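Local coordinates for P450 epoxidase (Sorangium cellulosum, PDB 1Q5D), which is a single-chain, predominantly alpha-helical cytochrome P450 that binds a haem in its interior, at residues Val164-Glu167 with Cys168-Lys171. Numbering follows the deposited sequence.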
ATOM      1  N   VAL A 164     -12.416  -8.244 -14.683  1.00 37.52           N
ATOM      2  CA  VAL A 164     -11.679  -9.475 -14.932  1.00 37.97           C
ATOM      3  C   VAL A 164     -12.370 -10.583 -14.147  1.00 38.66           C
ATOM      4  O   VAL A 164     -12.761 -10.377 -13.013  1.00 39.11           O
ATOM      5  CB  VAL A 164     -10.200  -9.330 -14.482  1.00 37.54           C
ATOM      6  CG1 VAL A 164      -9.446 -10.646 -14.591  1.00 37.87           C
ATOM      7  CG2 VAL A 164      -9.507  -8.262 -15.278  1.00 37.34           C
ATOM      8  N   PRO A 165     -12.555 -11.746 -14.763  1.00 40.34           N
ATOM      9  CA  PRO A 165     -13.217 -12.890 -14.106  1.00 40.92           C
ATOM     10  C   PRO A 165     -12.509 -13.346 -12.829  1.00 41.81           C
ATOM     11  O   PRO A 165     -11.277 -13.301 -12.769  1.00 41.43           O
ATOM     12  CB  PRO A 165     -13.127 -14.000 -15.163  1.00 41.18           C
ATOM     13  CG  PRO A 165     -12.945 -13.278 -16.462  1.00 41.26           C
ATOM     14  CD  PRO A 165     -12.151 -12.043 -16.152  1.00 40.82           C
ATOM     15  N   ALA A 166     -13.272 -13.799 -11.834  1.00 42.72           N
ATOM     16  CA  ALA A 166     -12.700 -14.252 -10.562  1.00 43.93           C
ATOM     17  C   ALA A 166     -11.667 -15.366 -10.756  1.00 45.92           C
ATOM     18  O   ALA A 166     -10.841 -15.632  -9.873  1.00 45.38           O
ATOM     19  CB  ALA A 166     -13.806 -14.695  -9.600  1.00 43.56           C
ATOM     20  N   GLU A 167     -11.712 -16.004 -11.923  1.00 46.89           N
ATOM     21  CA  GLU A 167     -10.798 -17.089 -12.241  1.00 48.81           C
ATOM     22  C   GLU A 167      -9.336 -16.618 -12.270  1.00 47.58           C
ATOM     23  O   GLU A 167      -8.433 -17.370 -11.907  1.00 48.05           O
ATOM     24  CB  GLU A 167     -11.183 -17.708 -13.588  1.00 51.34           C
ATOM     25  CG  GLU A 167     -10.493 -19.023 -13.902  1.00 54.24           C
ATOM     26  CD  GLU A 167     -10.539 -19.363 -15.382  1.00 55.94           C
ATOM     27  OE1 GLU A 167     -10.013 -20.435 -15.753  1.00 56.89           O
ATOM     28  OE2 GLU A 167     -11.099 -18.568 -16.174  1.00 57.09           O
ATOM     29  N   CYS A 168      -9.124 -15.376 -12.697  1.00 45.53           N
ATOM     30  CA  CYS A 168      -7.783 -14.801 -12.853  1.00 43.83           C
ATOM     31  C   CYS A 168      -7.226 -14.163 -11.587  1.00 41.97           C
ATOM     32  O   CYS A 168      -6.105 -13.648 -11.581  1.00 40.96           O
ATOM     33  CB  CYS A 168      -7.800 -13.729 -13.938  1.00 44.14           C
ATOM     34  SG  CYS A 168      -8.397 -14.283 -15.545  1.00 46.52           S
ATOM     35  N   ASP A 169      -8.006 -14.193 -10.521  1.00 40.49           N
ATOM     36  CA  ASP A 169      -7.646 -13.470  -9.309  1.00 40.03           C
ATOM     37  C   ASP A 169      -6.310 -13.912  -8.729  1.00 40.03           C
ATOM     38  O   ASP A 169      -5.455 -13.083  -8.440  1.00 38.70           O
ATOM     39  CB  ASP A 169      -8.745 -13.611  -8.270  1.00 39.62           C
ATOM     40  CG  ASP A 169      -9.878 -12.617  -8.489  1.00 39.16           C
ATOM     41  OD1 ASP A 169     -10.783 -12.574  -7.647  1.00 39.73           O
ATOM     42  OD2 ASP A 169      -9.949 -11.851  -9.473  1.00 38.87           O
ATOM     43  N   GLU A 170      -6.143 -15.219  -8.563  1.00 41.07           N
ATOM     44  CA  GLU A 170      -4.944 -15.767  -7.937  1.00 42.53           C
ATOM     45  C   GLU A 170      -3.686 -15.428  -8.713  1.00 41.08           C
ATOM     46  O   GLU A 170      -2.664 -15.098  -8.122  1.00 41.30           O
ATOM     47  CB  GLU A 170      -5.069 -17.282  -7.748  1.00 45.85           C
ATOM     48  CG  GLU A 170      -5.727 -17.672  -6.430  1.00 49.64           C
ATOM     49  CD  GLU A 170      -5.012 -17.077  -5.233  1.00 52.18           C
ATOM     50  OE1 GLU A 170      -3.759 -17.125  -5.204  1.00 53.45           O
ATOM     51  OE2 GLU A 170      -5.698 -16.556  -4.319  1.00 53.93           O
ATOM     52  N   LYS A 171      -3.767 -15.496 -10.037  1.00 39.55           N
ATOM     53  CA  LYS A 171      -2.626 -15.168 -10.878  1.00 38.79           C
ATOM     54  C   LYS A 171      -2.284 -13.682 -10.831  1.00 36.30           C
ATOM     55  O   LYS A 171      -1.107 -13.304 -10.815  1.00 34.12           O
ATOM     56  CB  LYS A 171      -2.872 -15.611 -12.318  1.00 40.90           C
ATOM     57  CG  LYS A 171      -2.734 -17.120 -12.511  1.00 44.20           C
ATOM     58  CD  LYS A 171      -2.515 -17.487 -13.977  1.00 45.91           C
ATOM     59  CE  LYS A 171      -3.837 -17.677 -14.710  1.00 47.39           C
ATOM     60  NZ  LYS A 171      -3.651 -18.487 -15.970  1.00 48.77           N
TER
HETATM   61  O   HOH W   1      -5.674 -17.208 -11.337  1.00 38.66           O
HETATM   62  O   HOH W   2      -8.322 -17.078  -8.863  1.00 48.11           O
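Cys-168 sets its CB 3.6 Å from CG1 of Val-164; one bond further, SG keeps to the same methyl at 3.9 Å and passes at 4.4 Å from CD of the Pro-165 ring. With SG on the backbone-N side (chi1 -56°), a short side chain with a weakly polar thiol fits between the valine methyl and the proline ring. Val-164 brings CG1 here by setting it anti to its own N (174°), while the side chain also packs on Val-212 of helix 195-218. The backbone makes a 3-10 turn leading into helix 169-182 of the P450 fold: Cys-168 N donates to Pro-165 O (3.0 Å) and Asp-169 N to Ala-166 O (3.2 Å). Pro-165, whose ring restrains phi (-59°) and which has no N-H to offer, suits the first position of the turn, where its carbonyl is the acceptor. Two waters each donate to Glu-167 O and accept a bond from the helix, one from Glu-170 N, the other from Lys-171 N. Asp-169 lays its CB 3.3 Å from Ala-166 O; an acid suits this first helical turn, whose positive end would probably favour its charge, and helix 154-161 holds the carboxylate, OD1 in a salt bridge with Arg-156 and OD2 hydrogen-bonded to Ser-159.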